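Local coordinates for ferric-siderophore receptor protein (Streptomyces coelicolor, PDB 2X4L) that probably binds iron-loaded siderophores outside the cell and hands them to a membrane transporter for uptake, at residues A[235-238]-A[239-242]; A[314-317]-A[318-322]; A[301-304]-A[305-308]. All coordinates share one frame; numbering follows the deposited sequence.

Contact 1: residues A[235-238]-A[239-242]; sequences PSED and AKKA
The carboxylates of Glu237 and Asp238 each receive a lysine ammonium, one over the face, the other closer to the plane on the syn side. Lys240 NZ comes down from above the carboxylate plane of Glu237, 43° out of it, and lies 2.9 Å from Glu237 OE2. Lys241 NZ meets Asp238 OD1 at 2.8 Å, 29° out of the plane. Both are salt bridges, one spanning i to i+3 from Glu237 and the next from Asp238. Lys241 reaches its partner by running alongside Asp238, extended beyond CG, and a water donates to Asp238 OD2 and bonds weakly to Lys241 NZ. Lys240 instead kinks at its third torsion (chi3 -65°), which turns its amine back across Glu237; a second water ties this amine to Pro235 O, 2.7 Å from each. Closer to the backbone, Ser236 OG accepts from Ala239 N at 2.9 Å, and a type I beta turn from Asp238 to Lys241 is closed by Lys241 N donating to Asp238 O. The buried Pro235 sets CB 3.9 Å from Lys240 CG. This turn belongs to the connection between strands 231-232 and 247-251; Pro235 and Ala239 rest on Glu248 of the latter strand, while Glu237 and Asp238 are exposed to solvent.

Contact 2: residues A[314-317]-A[318-322]; sequences LAEA and IENAK
Leu314 and Ile318, one helical turn apart, supply the apolar part of this contact. Leu314 CD1 meets Ile318 CD1 at 4.0 Å as the two branched chains cross at a slant. Leu314 CG stands anti to its own backbone nitrogen (chi1 180°), whereas Ile318 CG1 is anti to the carbonyl carbon (chi1 -70°), and the CD1 methyl of Ile318 thereby also passes close to Leu314 O. Leu314 packs on Leu189 of helix 173-195, which probably links the two lobes as in related binding proteins, and on Ile264 of strand 262-266, and Ile318 on Val230. The stem of Glu319 adds to the packing: it runs extended along the preceding turn, with CG 3.0 Å from Ala315 O and OE2 3.7 Å from Ala315 CB.

Backbone hydrogen bonds of the alpha-helical i to i+4 kind form the second group. Ile318 N donates to Leu314 O at 3.0 Å and Glu319 N to Ala315 O at 2.8 Å, both close to straight. The pattern then frays at the C-terminal end of helix 304-320, the last helix of the chain: Asn320 N bonds to Glu316 O at 3.1 Å with a more bent geometry and only weakly to Ala317 O, and Ala321 is the first residue to leave helical torsions.

Charge makes up the third. Glu319 OE2 is held in a salt bridge by Arg188 of helix 173-195.

At the end of the helix, Lys196 NZ donates to the carbonyl oxygens of Ile318, Glu319 and Ala321. A positive charge among C-terminal carbonyls probably interacts favourably with the helix dipole, while Arg188 would be expected to keep Glu319 ionised.

Contact 3: residues A[301-304]-A[305-308]; sequences ILSY and DKCT
Tyr304 O is gripped twice by Thr308: the backbone N donates to it at 2.9 Å, and the hydroxyl OG1 donates at 2.8 Å from 43° above the carbonyl plane. This OG1, beside the backbone nitrogen of Thr308, reaches back one turn to Tyr304 O. Cys307 N donates to Ser303 O at 3.0 Å, and Cys307 SG lies 3.3 Å from Ile301 O. Ser303 is the N-cap of helix 304-320. Its OG, placed between backbone N and carbonyl carbon by a chi1 of 65°, accepts from Lys306 N at 3.1 Å in a bond of 158°, capping a first-turn amide; the same hydroxyl is also hydrogen-bonded to Asp60. Just before the cap, Leu302 is the centre of an inverse gamma turn, closed by Ser303 N on Ile301 O. The segment thereby leads from the loop after strand 293-296 into the C-terminal helix. Ile301 lies alongside Lys306, its CB 3.7 Å from Lys306 CB. Beyond CG the lysine bends away, and its NZ reaches Asp305 OD2 at 2.8 Å from well above the carboxylate plane; Asp60 and Asp85 add salt bridges, so three carboxylates surround this ammonium. On another flank the Tyr304 ring meets Phe182 of helix 173-195 edge-to-face and also packs against Trp160.

Contacts 2 and 3 are two parts of one element, helix 304-320: contact 3 forms its capped N-terminal end and contact 2 its last turns. Their centres lie 20 Å apart and their nearest atoms about 7 Å. Both pack against helix 173-195. Contact 1 stands apart, in the connection between strands 231-232 and 247-251, with its centre 27 Å from that of contact 2 and 30 Å from that of contact 3. Contact 3 is the most central of the three, about 9 Å from the chain centre to its own; contacts 1 and 2 lie at 22 and 21 Å. The siderophore site probably lies in the cleft between the two lobes, as in relatives.

Contact 1: residues A[235-238]-A[239-242]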
loop_
_atom_site.group_PDB
_atom_site.type_symbol
_atom_site.label_atom_id
_atom_site.label_comp_id
_atom_site.label_asym_id
_atom_site.label_seq_id
_atom_site.Cartn_x
_atom_site.Cartn_y
_atom_site.Cartn_z
ATOM N N PRO A 235 2.543 10.109 17.186
ATOM C CA PRO A 235 3.112 11.472 17.271
ATOM C C PRO A 235 1.978 12.500 17.331
ATOM O O PRO A 235 0.939 12.306 16.756
ATOM C CB PRO A 235 3.880 11.623 15.925
ATOM C CG PRO A 235 4.239 10.168 15.550
ATOM C CD PRO A 235 2.988 9.387 15.973
ATOM N N SER A 236 2.274 13.619 18.032
ATOM C CA SER A 236 1.253 14.665 18.143
ATOM C C SER A 236 0.937 15.241 16.747
ATOM O O SER A 236 1.782 15.196 15.840
ATOM C CB SER A 236 1.741 15.736 19.053
ATOM O OG SER A 236 2.794 16.487 18.492
ATOM N N GLU A 237 -0.236 15.846 16.591
ATOM C CA GLU A 237 -0.534 16.554 15.361
ATOM C C GLU A 237 0.527 17.646 15.168
ATOM O O GLU A 237 0.928 17.944 14.016
ATOM C CB GLU A 237 -1.996 17.093 15.395
ATOM C CG GLU A 237 -3.093 15.923 15.180
ATOM C CD GLU A 237 -2.899 15.081 13.877
ATOM O OE1 GLU A 237 -2.487 15.737 12.790
ATOM O OE2 GLU A 237 -3.122 13.801 14.086
ATOM N N ASP A 238 1.009 18.291 16.226
ATOM C CA ASP A 238 2.017 19.328 16.074
ATOM C C ASP A 238 3.265 18.750 15.465
ATOM O O ASP A 238 3.800 19.348 14.567
ATOM C CB ASP A 238 2.261 20.073 17.420
ATOM C CG ASP A 238 2.963 21.351 17.223
ATOM O OD1 ASP A 238 2.454 22.139 16.479
ATOM O OD2 ASP A 238 4.032 21.525 17.857
ATOM N N ALA A 239 3.633 17.536 15.930
ATOM C CA ALA A 239 4.874 16.877 15.434
ATOM C C ALA A 239 4.715 16.424 13.969
ATOM O O ALA A 239 5.746 16.304 13.287
ATOM C CB ALA A 239 5.143 15.647 16.287
ATOM N N LYS A 240 3.516 16.290 13.443
ATOM C CA LYS A 240 3.327 15.883 12.073
ATOM C C LYS A 240 2.984 16.996 11.113
ATOM O O LYS A 240 2.714 16.736 9.960
ATOM C CB LYS A 240 2.213 14.886 11.988
ATOM C CG LYS A 240 2.459 13.638 12.873
ATOM C CD LYS A 240 1.324 12.625 12.717
ATOM C CE LYS A 240 0.007 13.123 13.216
ATOM N NZ LYS A 240 -1.053 12.025 13.253
ATOM N N LYS A 241 2.952 18.237 11.588
ATOM C CA LYS A 241 2.351 19.299 10.732
ATOM C C LYS A 241 3.201 19.607 9.525
ATOM O O LYS A 241 2.704 20.143 8.540
ATOM C CB LYS A 241 2.083 20.596 11.571
ATOM C CG LYS A 241 3.374 21.310 12.049
ATOM C CD LYS A 241 3.044 22.328 13.128
ATOM C CE LYS A 241 4.345 22.832 13.865
ATOM N NZ LYS A 241 4.039 23.855 14.921
ATOM N N ALA A 242 4.521 19.303 9.578
ATOM C CA ALA A 242 5.305 19.574 8.372
ATOM C C ALA A 242 4.955 18.685 7.137
ATOM O O ALA A 242 5.394 18.943 5.964
ATOM C CB ALA A 242 6.830 19.453 8.676
HETATM O O HOH W 1 -0.254 10.442 15.295
HETATM O O HOH W 2 -3.184 13.553 10.977
HETATM O O HOH W 3 4.816 24.159 18.135
#

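Contact 2: residues A[314-317]-A[318-322]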
loop_
_atom_site.group_PDB
_atom_site.type_symbol
_atom_site.label_atom_id
_atom_site.label_comp_id
_atom_site.label_asym_id
_atom_site.label_seq_id
_atom_site.Cartn_x
_atom_site.Cartn_y
_atom_site.Cartn_z
ATOM N N LEU A 314 0.982 -8.665 11.606
ATOM C CA LEU A 314 0.888 -7.775 12.767
ATOM C C LEU A 314 0.270 -8.500 13.982
ATOM O O LEU A 314 0.759 -8.349 15.104
ATOM C CB LEU A 314 0.088 -6.485 12.386
ATOM C CG LEU A 314 -0.051 -5.508 13.569
ATOM C CD1 LEU A 314 1.315 -5.042 14.142
ATOM C CD2 LEU A 314 -0.728 -4.276 13.059
ATOM N N ALA A 315 -0.802 -9.291 13.717
ATOM C CA ALA A 315 -1.270 -10.134 14.805
ATOM C C ALA A 315 -0.187 -11.044 15.430
ATOM O O ALA A 315 -0.057 -11.109 16.650
ATOM C CB ALA A 315 -2.460 -11.001 14.365
ATOM N N GLU A 316 0.567 -11.726 14.573
ATOM C CA GLU A 316 1.629 -12.608 15.040
ATOM C C GLU A 316 2.646 -11.835 15.896
ATOM O O GLU A 316 3.081 -12.326 16.939
ATOM C CB GLU A 316 2.311 -13.261 13.829
ATOM C CG GLU A 316 3.466 -14.182 14.229
ATOM C CD GLU A 316 4.118 -14.765 13.018
ATOM O OE1 GLU A 316 4.498 -14.078 12.054
ATOM O OE2 GLU A 316 4.213 -15.988 12.994
ATOM N N ALA A 317 3.044 -10.646 15.452
ATOM C CA ALA A 317 4.023 -9.907 16.151
ATOM C C ALA A 317 3.482 -9.515 17.541
ATOM O O ALA A 317 4.149 -9.685 18.555
ATOM C CB ALA A 317 4.415 -8.625 15.338
ATOM N N ILE A 318 2.204 -9.092 17.571
ATOM C CA ILE A 318 1.625 -8.688 18.865
ATOM C C ILE A 318 1.434 -9.875 19.792
ATOM O O ILE A 318 1.716 -9.793 20.988
ATOM C CB ILE A 318 0.281 -7.937 18.606
ATOM C CG1 ILE A 318 0.618 -6.546 17.959
ATOM C CG2 ILE A 318 -0.498 -7.663 19.958
ATOM C CD1 ILE A 318 -0.694 -5.846 17.487
ATOM N N GLU A 319 0.978 -10.980 19.239
ATOM C CA GLU A 319 0.776 -12.220 20.037
ATOM C C GLU A 319 2.040 -12.645 20.760
ATOM O O GLU A 319 1.969 -13.072 21.913
ATOM C CB GLU A 319 0.298 -13.390 19.095
ATOM C CG GLU A 319 -1.115 -13.199 18.591
ATOM C CD GLU A 319 -1.411 -13.936 17.315
ATOM O OE1 GLU A 319 -0.489 -14.683 16.794
ATOM O OE2 GLU A 319 -2.544 -13.776 16.769
ATOM N N ASN A 320 3.171 -12.475 20.080
ATOM C CA ASN A 320 4.442 -12.996 20.617
ATOM C C ASN A 320 5.320 -11.939 21.242
ATOM O O ASN A 320 6.313 -12.317 21.897
ATOM C CB ASN A 320 5.092 -13.722 19.505
ATOM C CG ASN A 320 4.231 -14.927 19.109
ATOM O OD1 ASN A 320 3.497 -14.939 18.079
ATOM N ND2 ASN A 320 4.245 -15.954 19.985
ATOM N N ALA A 321 4.923 -10.669 21.167
ATOM C CA ALA A 321 5.810 -9.603 21.625
ATOM C C ALA A 321 5.941 -9.577 23.154
ATOM O O ALA A 321 4.976 -9.781 23.900
ATOM C CB ALA A 321 5.216 -8.275 21.165
ATOM N N LYS A 322 7.136 -9.215 23.612
ATOM C CA LYS A 322 7.398 -8.830 24.974
ATOM C C LYS A 322 7.355 -7.326 25.080
ATOM O O LYS A 322 7.747 -6.666 24.136
ATOM C CB LYS A 322 8.812 -9.325 25.345
ATOM C CG LYS A 322 8.909 -10.830 25.479
ATOM C CD LYS A 322 10.414 -11.260 25.455
ATOM C CE LYS A 322 10.594 -12.645 24.816
ATOM N NZ LYS A 322 9.764 -13.675 25.531
#

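Contact 3: residues A[301-304]-A[305-308]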
loop_
_atom_site.group_PDB
_atom_site.type_symbol
_atom_site.label_atom_id
_atom_site.label_comp_id
_atom_site.label_asym_id
_atom_site.label_seq_id
_atom_site.Cartn_x
_atom_site.Cartn_y
_atom_site.Cartn_z
ATOM N N ILE A 301 -1.433 -3.627 -1.447
ATOM C CA ILE A 301 -1.993 -4.074 -2.727
ATOM C C ILE A 301 -3.421 -4.421 -2.389
ATOM O O ILE A 301 -3.723 -5.258 -1.527
ATOM C CB ILE A 301 -1.251 -5.313 -3.216
ATOM C CG1 ILE A 301 0.232 -4.995 -3.513
ATOM C CG2 ILE A 301 -1.991 -5.921 -4.390
ATOM C CD1 ILE A 301 1.114 -6.298 -3.614
ATOM N N LEU A 302 -4.330 -3.749 -3.079
ATOM C CA LEU A 302 -5.761 -3.758 -2.713
ATOM C C LEU A 302 -6.549 -5.030 -3.191
ATOM O O LEU A 302 -7.591 -4.916 -3.843
ATOM C CB LEU A 302 -6.373 -2.453 -3.163
ATOM C CG LEU A 302 -5.826 -1.187 -2.486
ATOM C CD1 LEU A 302 -6.311 0.056 -3.219
ATOM C CD2 LEU A 302 -6.205 -1.195 -1.023
ATOM N N SER A 303 -5.979 -6.201 -2.870
ATOM C CA SER A 303 -6.702 -7.465 -2.944
ATOM C C SER A 303 -6.776 -8.054 -1.550
ATOM O O SER A 303 -5.930 -7.833 -0.717
ATOM C CB SER A 303 -6.081 -8.485 -3.890
ATOM O OG SER A 303 -4.821 -8.854 -3.396
ATOM N N TYR A 304 -7.854 -8.792 -1.301
ATOM C CA TYR A 304 -7.904 -9.464 0.015
ATOM C C TYR A 304 -6.727 -10.380 0.198
ATOM O O TYR A 304 -6.166 -10.432 1.331
ATOM C CB TYR A 304 -9.269 -10.209 0.229
ATOM C CG TYR A 304 -10.413 -9.217 0.315
ATOM C CD1 TYR A 304 -10.592 -8.397 1.447
ATOM C CD2 TYR A 304 -11.268 -9.017 -0.796
ATOM C CE1 TYR A 304 -11.628 -7.422 1.497
ATOM C CE2 TYR A 304 -12.279 -8.071 -0.737
ATOM C CZ TYR A 304 -12.488 -7.336 0.402
ATOM O OH TYR A 304 -13.463 -6.395 0.438
ATOM N N ASP A 305 -6.284 -11.041 -0.854
ATOM C CA ASP A 305 -5.186 -11.944 -0.787
ATOM C C ASP A 305 -3.945 -11.242 -0.245
ATOM O O ASP A 305 -3.186 -11.806 0.545
ATOM C CB ASP A 305 -4.936 -12.456 -2.211
ATOM C CG ASP A 305 -3.852 -13.333 -2.255
ATOM O OD1 ASP A 305 -4.075 -14.527 -2.424
ATOM O OD2 ASP A 305 -2.763 -12.828 -1.976
ATOM N N LYS A 306 -3.680 -10.090 -0.812
ATOM C CA LYS A 306 -2.469 -9.388 -0.361
ATOM C C LYS A 306 -2.574 -8.563 0.886
ATOM O O LYS A 306 -1.568 -8.132 1.470
ATOM C CB LYS A 306 -1.943 -8.496 -1.498
ATOM C CG LYS A 306 -1.481 -9.245 -2.720
ATOM C CD LYS A 306 -0.274 -10.107 -2.448
ATOM C CE LYS A 306 0.095 -10.977 -3.684
ATOM N NZ LYS A 306 -1.039 -11.947 -4.053
ATOM N N CYS A 307 -3.795 -8.358 1.361
ATOM C CA CYS A 307 -3.944 -7.648 2.656
ATOM C C CYS A 307 -4.071 -8.582 3.852
ATOM O O CYS A 307 -3.862 -8.201 4.987
ATOM C CB CYS A 307 -5.221 -6.762 2.611
ATOM S SG CYS A 307 -4.826 -5.237 1.587
ATOM N N THR A 308 -4.483 -9.820 3.617
ATOM C CA THR A 308 -4.549 -10.848 4.673
ATOM C C THR A 308 -3.234 -10.963 5.405
ATOM O O THR A 308 -3.172 -10.946 6.663
ATOM C CB THR A 308 -5.068 -12.189 4.166
ATOM O OG1 THR A 308 -6.385 -11.979 3.680
ATOM C CG2 THR A 308 -5.160 -13.306 5.265
HETATM O O HOH W 4 -0.446 -5.451 0.508
#